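Ctr9 protein (Myceliophthora thermophila, PDB 6AF0) probably takes part in binding the RNA polymerase II complex and is built largely of helices that include tetratricopeptide repeats. Local coordinates at residues H547-C561 / L577-E591. Residues are numbered along the deposited sequence; the frame is centred on the assembly and turned at random.
Sequences HRLATEFFQAALDSC and LTTIPFNLGRSYEYE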
loop_
_atom_site.group_PDB
_atom_site.type_symbol
_atom_site.label_atom_id
_atom_site.label_comp_id
_atom_site.label_asym_id
_atom_site.label_seq_id
_atom_site.Cartn_x
_atom_site.Cartn_y
_atom_site.Cartn_z
ATOM N N HIS A 547 2.564 18.907 -25.299
ATOM C CA HIS A 547 1.222 19.119 -25.836
ATOM C C HIS A 547 0.943 18.348 -27.116
ATOM O O HIS A 547 -0.209 18.045 -27.416
ATOM C CB HIS A 547 0.938 20.594 -26.037
ATOM C CG HIS A 547 1.000 21.387 -24.769
ATOM N ND1 HIS A 547 0.300 21.057 -23.622
ATOM C CD2 HIS A 547 1.681 22.520 -24.480
ATOM C CE1 HIS A 547 0.571 21.943 -22.678
ATOM N NE2 HIS A 547 1.405 22.840 -23.171
ATOM N N ARG A 548 1.982 18.019 -27.873
ATOM C CA ARG A 548 1.766 17.206 -29.066
ATOM C C ARG A 548 1.708 15.736 -28.656
ATOM O O ARG A 548 0.871 14.952 -29.132
ATOM C CB ARG A 548 2.818 17.478 -30.148
ATOM C CG ARG A 548 2.872 16.407 -31.232
ATOM C CD ARG A 548 2.833 16.958 -32.649
ATOM N NE ARG A 548 3.809 18.028 -32.876
ATOM C CZ ARG A 548 4.270 18.399 -34.073
ATOM N NH1 ARG A 548 3.857 17.787 -35.178
ATOM N NH2 ARG A 548 5.160 19.386 -34.171
ATOM N N LEU A 549 2.567 15.359 -27.734
ATOM C CA LEU A 549 2.501 13.997 -27.252
ATOM C C LEU A 549 1.111 13.691 -26.720
ATOM O O LEU A 549 0.516 12.647 -27.022
ATOM C CB LEU A 549 3.532 13.779 -26.171
ATOM C CG LEU A 549 4.159 12.376 -26.181
ATOM C CD1 LEU A 549 4.445 11.812 -27.578
ATOM C CD2 LEU A 549 5.450 12.440 -25.375
ATOM N N ALA A 550 0.601 14.642 -25.945
ATOM C CA ALA A 550 -0.782 14.635 -25.481
ATOM C C ALA A 550 -1.789 14.515 -26.634
ATOM O O ALA A 550 -2.669 13.636 -26.619
ATOM C CB ALA A 550 -1.049 15.890 -24.677
ATOM N N THR A 551 -1.630 15.389 -27.631
ATOM C CA THR A 551 -2.494 15.425 -28.827
ATOM C C THR A 551 -2.531 14.094 -29.577
ATOM O O THR A 551 -3.589 13.652 -30.037
ATOM C CB THR A 551 -2.049 16.550 -29.793
ATOM O OG1 THR A 551 -2.393 17.830 -29.243
ATOM C CG2 THR A 551 -2.722 16.439 -31.128
ATOM N N GLU A 552 -1.371 13.460 -29.691
ATOM C CA GLU A 552 -1.270 12.163 -30.362
ATOM C C GLU A 552 -2.000 11.104 -29.555
ATOM O O GLU A 552 -2.699 10.243 -30.114
ATOM C CB GLU A 552 0.193 11.784 -30.577
ATOM C CG GLU A 552 0.954 12.868 -31.332
ATOM C CD GLU A 552 2.324 12.445 -31.808
ATOM O OE1 GLU A 552 3.050 11.768 -31.036
ATOM O OE2 GLU A 552 2.661 12.819 -32.962
ATOM N N PHE A 553 -1.864 11.208 -28.232
ATOM C CA PHE A 553 -2.568 10.299 -27.312
ATOM C C PHE A 553 -4.084 10.464 -27.345
ATOM O O PHE A 553 -4.807 9.476 -27.353
ATOM C CB PHE A 553 -2.045 10.429 -25.884
ATOM C CG PHE A 553 -0.997 9.414 -25.547
ATOM C CD1 PHE A 553 0.348 9.723 -25.655
ATOM C CD2 PHE A 553 -1.358 8.125 -25.165
ATOM C CE1 PHE A 553 1.304 8.777 -25.366
ATOM C CE2 PHE A 553 -0.397 7.174 -24.858
ATOM C CZ PHE A 553 0.932 7.501 -24.966
ATOM N N PHE A 554 -4.566 11.699 -27.370
ATOM C CA PHE A 554 -5.998 11.925 -27.554
ATOM C C PHE A 554 -6.511 11.364 -28.871
ATOM O O PHE A 554 -7.585 10.755 -28.899
ATOM C CB PHE A 554 -6.349 13.410 -27.491
ATOM C CG PHE A 554 -6.098 14.026 -26.157
ATOM C CD1 PHE A 554 -6.635 13.452 -25.013
ATOM C CD2 PHE A 554 -5.322 15.181 -26.038
ATOM C CE1 PHE A 554 -6.398 14.001 -23.772
ATOM C CE2 PHE A 554 -5.085 15.737 -24.799
ATOM C CZ PHE A 554 -5.630 15.151 -23.663
ATOM N N GLN A 555 -5.761 11.589 -29.953
ATOM C CA GLN A 555 -6.172 11.119 -31.261
ATOM C C GLN A 555 -6.230 9.616 -31.225
ATOM O O GLN A 555 -7.184 9.013 -31.718
ATOM C CB GLN A 555 -5.210 11.579 -32.351
ATOM C CG GLN A 555 -5.637 11.158 -33.756
ATOM C CD GLN A 555 -7.042 11.621 -34.106
ATOM O OE1 GLN A 555 -7.947 10.805 -34.341
ATOM N NE2 GLN A 555 -7.237 12.946 -34.123
ATOM N N ALA A 556 -5.208 9.025 -30.613
ATOM C CA ALA A 556 -5.115 7.569 -30.467
ATOM C C ALA A 556 -6.298 7.005 -29.680
ATOM O O ALA A 556 -6.798 5.916 -29.975
ATOM C CB ALA A 556 -3.805 7.187 -29.795
ATOM N N ALA A 557 -6.735 7.758 -28.678
ATOM C CA ALA A 557 -7.912 7.404 -27.879
ATOM C C ALA A 557 -9.192 7.391 -28.700
ATOM O O ALA A 557 -10.018 6.483 -28.571
ATOM C CB ALA A 557 -8.069 8.378 -26.733
ATOM N N LEU A 558 -9.358 8.427 -29.516
ATOM C CA LEU A 558 -10.481 8.519 -30.438
ATOM C C LEU A 558 -10.503 7.341 -31.392
ATOM O O LEU A 558 -11.521 6.670 -31.540
ATOM C CB LEU A 558 -10.422 9.831 -31.228
ATOM C CG LEU A 558 -10.795 11.093 -30.451
ATOM C CD1 LEU A 558 -10.576 12.331 -31.297
ATOM C CD2 LEU A 558 -12.240 11.029 -29.981
ATOM N N ASP A 559 -9.372 7.073 -32.033
ATOM C CA ASP A 559 -9.303 5.957 -32.960
ATOM C C ASP A 559 -9.742 4.703 -32.225
ATOM O O ASP A 559 -10.633 3.973 -32.668
ATOM C CB ASP A 559 -7.891 5.815 -33.502
ATOM C CG ASP A 559 -7.499 6.985 -34.364
ATOM O OD1 ASP A 559 -8.397 7.612 -34.976
ATOM O OD2 ASP A 559 -6.288 7.283 -34.420
ATOM N N SER A 560 -9.139 4.504 -31.062
ATOM C CA SER A 560 -9.419 3.348 -30.240
ATOM C C SER A 560 -10.914 3.216 -29.933
ATOM O O SER A 560 -11.426 2.110 -29.970
ATOM C CB SER A 560 -8.593 3.397 -28.955
ATOM O OG SER A 560 -8.938 2.313 -28.104
ATOM N N CYS A 561 -11.600 4.325 -29.637
ATOM C CA CYS A 561 -13.076 4.314 -29.449
ATOM C C CYS A 561 -13.827 3.906 -30.710
ATOM O O CYS A 561 -14.876 3.269 -30.646
ATOM C CB CYS A 561 -13.639 5.685 -29.058
ATOM S SG CYS A 561 -13.164 6.353 -27.462
ATOM N N LEU A 577 -16.863 10.243 -26.962
ATOM C CA LEU A 577 -16.736 11.007 -28.209
ATOM C C LEU A 577 -17.182 12.466 -28.058
ATOM O O LEU A 577 -17.153 13.215 -29.034
ATOM C CB LEU A 577 -17.533 10.338 -29.333
ATOM C CG LEU A 577 -16.840 9.406 -30.338
ATOM C CD1 LEU A 577 -16.057 10.222 -31.361
ATOM C CD2 LEU A 577 -15.938 8.385 -29.669
ATOM N N THR A 578 -17.640 12.841 -26.860
ATOM C CA THR A 578 -17.862 14.248 -26.505
ATOM C C THR A 578 -16.697 14.755 -25.654
ATOM O O THR A 578 -16.126 15.803 -25.940
ATOM C CB THR A 578 -19.217 14.504 -25.783
ATOM O OG1 THR A 578 -19.237 13.861 -24.503
ATOM C CG2 THR A 578 -20.396 14.020 -26.636
ATOM N N THR A 579 -16.341 14.002 -24.619
ATOM C CA THR A 579 -15.225 14.372 -23.760
ATOM C C THR A 579 -13.918 14.465 -24.559
ATOM O O THR A 579 -13.344 15.550 -24.685
ATOM C CB THR A 579 -15.069 13.385 -22.584
ATOM O OG1 THR A 579 -16.128 13.600 -21.654
ATOM C CG2 THR A 579 -13.794 13.602 -21.853
ATOM N N ILE A 580 -13.467 13.345 -25.117
ATOM C CA ILE A 580 -12.119 13.261 -25.695
ATOM C C ILE A 580 -11.842 14.304 -26.781
ATOM O O ILE A 580 -10.760 14.887 -26.787
ATOM C CB ILE A 580 -11.788 11.862 -26.230
ATOM C CG1 ILE A 580 -11.850 10.850 -25.104
ATOM C CG2 ILE A 580 -10.389 11.834 -26.835
ATOM C CD1 ILE A 580 -11.700 9.424 -25.577
ATOM N N PRO A 581 -12.794 14.550 -27.700
ATOM C CA PRO A 581 -12.545 15.611 -28.688
ATOM C C PRO A 581 -12.472 17.033 -28.127
ATOM O O PRO A 581 -11.945 17.937 -28.779
ATOM C CB PRO A 581 -13.735 15.496 -29.635
ATOM C CG PRO A 581 -14.098 14.065 -29.548
ATOM C CD PRO A 581 -13.962 13.746 -28.081
ATOM N N PHE A 582 -13.022 17.242 -26.943
ATOM C CA PHE A 582 -12.795 18.492 -26.269
ATOM C C PHE A 582 -11.349 18.529 -25.841
ATOM O O PHE A 582 -10.648 19.507 -26.085
ATOM C CB PHE A 582 -13.698 18.667 -25.056
ATOM C CG PHE A 582 -13.292 19.818 -24.185
ATOM C CD1 PHE A 582 -13.605 21.119 -24.558
ATOM C CD2 PHE A 582 -12.553 19.605 -23.025
ATOM C CE1 PHE A 582 -13.210 22.196 -23.772
ATOM C CE2 PHE A 582 -12.175 20.667 -22.231
ATOM C CZ PHE A 582 -12.500 21.968 -22.607
ATOM N N ASN A 583 -10.913 17.445 -25.221
ATOM C CA ASN A 583 -9.538 17.332 -24.765
ATOM C C ASN A 583 -8.602 17.581 -25.945
ATOM O O ASN A 583 -7.638 18.341 -25.830
ATOM C CB ASN A 583 -9.247 15.971 -24.119
ATOM C CG ASN A 583 -10.064 15.732 -22.873
ATOM O OD1 ASN A 583 -9.552 15.749 -21.778
ATOM N ND2 ASN A 583 -11.338 15.511 -23.040
ATOM N N LEU A 584 -8.922 16.973 -27.082
ATOM C CA LEU A 584 -8.119 17.126 -28.292
ATOM C C LEU A 584 -8.067 18.574 -28.782
ATOM O O LEU A 584 -7.012 19.061 -29.202
ATOM C CB LEU A 584 -8.660 16.226 -29.398
ATOM C CG LEU A 584 -7.903 16.337 -30.726
ATOM C CD1 LEU A 584 -6.465 15.842 -30.600
ATOM C CD2 LEU A 584 -8.617 15.565 -31.813
ATOM N N GLY A 585 -9.211 19.255 -28.720
ATOM C CA GLY A 585 -9.301 20.677 -29.077
ATOM C C GLY A 585 -8.486 21.541 -28.146
ATOM O O GLY A 585 -7.761 22.455 -28.573
ATOM N N ARG A 586 -8.603 21.217 -26.864
ATOM C CA ARG A 586 -7.820 21.855 -25.820
ATOM C C ARG A 586 -6.328 21.674 -26.011
ATOM O O ARG A 586 -5.561 22.574 -25.721
ATOM C CB ARG A 586 -8.209 21.283 -24.457
ATOM C CG ARG A 586 -7.742 22.129 -23.285
ATOM C CD ARG A 586 -8.513 23.419 -23.219
ATOM N NE ARG A 586 -7.906 24.361 -22.298
ATOM C CZ ARG A 586 -6.954 25.217 -22.620
ATOM N NH1 ARG A 586 -6.472 25.251 -23.848
ATOM N NH2 ARG A 586 -6.499 26.052 -21.709
ATOM N N SER A 587 -5.935 20.490 -26.463
ATOM C CA SER A 587 -4.540 20.159 -26.686
ATOM C C SER A 587 -4.011 20.923 -27.873
ATOM O O SER A 587 -2.932 21.505 -27.804
ATOM C CB SER A 587 -4.369 18.662 -26.928
ATOM O OG SER A 587 -3.004 18.318 -26.872
ATOM N N TYR A 588 -4.778 20.922 -28.958
ATOM C CA TYR A 588 -4.467 21.756 -30.145
ATOM C C TYR A 588 -4.269 23.202 -29.739
ATOM O O TYR A 588 -3.296 23.847 -30.065
ATOM C CB TYR A 588 -5.609 21.702 -31.171
ATOM C CG TYR A 588 -5.652 20.467 -32.056
ATOM C CD1 TYR A 588 -4.478 19.895 -32.555
ATOM C CD2 TYR A 588 -6.864 19.889 -32.426
ATOM C CE1 TYR A 588 -4.509 18.772 -33.372
ATOM C CE2 TYR A 588 -6.899 18.765 -33.248
ATOM C CZ TYR A 588 -5.720 18.215 -33.723
ATOM O OH TYR A 588 -5.743 17.108 -34.539
ATOM N N GLU A 589 -5.231 23.706 -29.011
ATOM C CA GLU A 589 -5.132 25.028 -28.446
ATOM C C GLU A 589 -3.841 25.275 -27.653
ATOM O O GLU A 589 -3.209 26.328 -27.796
ATOM C CB GLU A 589 -6.295 25.211 -27.505
ATOM C CG GLU A 589 -6.952 26.541 -27.640
ATOM C CD GLU A 589 -8.091 26.658 -26.689
ATOM O OE1 GLU A 589 -8.878 25.687 -26.555
ATOM O OE2 GLU A 589 -8.169 27.726 -26.065
ATOM N N TYR A 590 -3.488 24.320 -26.786
ATOM C CA TYR A 590 -2.251 24.401 -25.994
ATOM C C TYR A 590 -1.116 24.456 -26.973
ATOM O O TYR A 590 -0.207 25.261 -26.848
ATOM C CB TYR A 590 -2.050 23.180 -25.061
ATOM C CG TYR A 590 -2.663 23.325 -23.684
ATOM C CD1 TYR A 590 -2.488 24.479 -22.955
ATOM C CD2 TYR A 590 -3.431 22.305 -23.118
ATOM C CE1 TYR A 590 -3.059 24.635 -21.712
ATOM C CE2 TYR A 590 -4.000 22.445 -21.860
ATOM C CZ TYR A 590 -3.813 23.620 -21.158
ATOM O OH TYR A 590 -4.360 23.823 -19.894
ATOM N N GLU A 591 -1.203 23.567 -27.946
ATOM C CA GLU A 591 -0.175 23.384 -28.946
ATOM C C GLU A 591 0.013 24.599 -29.812
ATOM O O GLU A 591 1.132 24.965 -30.109
ATOM C CB GLU A 591 -0.559 22.227 -29.844
ATOM C CG GLU A 591 0.619 21.478 -30.390
ATOM C CD GLU A 591 0.218 20.119 -30.890
ATOM O OE1 GLU A 591 0.912 19.611 -31.780
ATOM O OE2 GLU A 591 -0.788 19.558 -30.399
#
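L577 lays its CD2 methyl on C561 CB, 3.6 Å away, starting the contact where helix 573-591 runs antiparallel to helix 547-566, with segment axes at 158° and 8.8 Å apart. One turn on, the beta-branched I580 spreads two arms between four residues: CG2 lies against L558 CG and the F554 backbone O, while CD1 reaches A557 CB and C561 SG. P581 sets the CG of its puckered ring against L558 CD2 at 3.6 Å. N583 places CB over one face of the F554 ring, a CH-pi contact 3.7 Å from the centroid; its OD1 bonds the backbone of another protein chain. L584 starts anti to its own backbone N (chi1 179°), which carries its forked end across to T551, F554 and L558. S587 is small enough to let the F554 ring edge approach its CB, and its OG lies very close to T551 OG1, probably as a hydrogen bond. Y588 crosses T551 nearly at a right angle, CE1 to CG2 at 3.7 Å. Y590 sets CB over the centre of the H547 imidazole, 3.5 Å from the centroid, with the two rings almost parallel but slid apart. Without the imidazole, as with an alanine here, Y590 CB is likely to lose the flat face it packs on, leaving a gap at this end. E591 brings OE2 within 2.6 Å of T551 OG1, while OE1 makes a salt bridge with R548 NE at 3.5 Å, through charge alone. The helices thus join through an interlocking apolar seam; near E591, T551 and S587 remain knobs in holes, but hydroxyls and opposite charges join the packing.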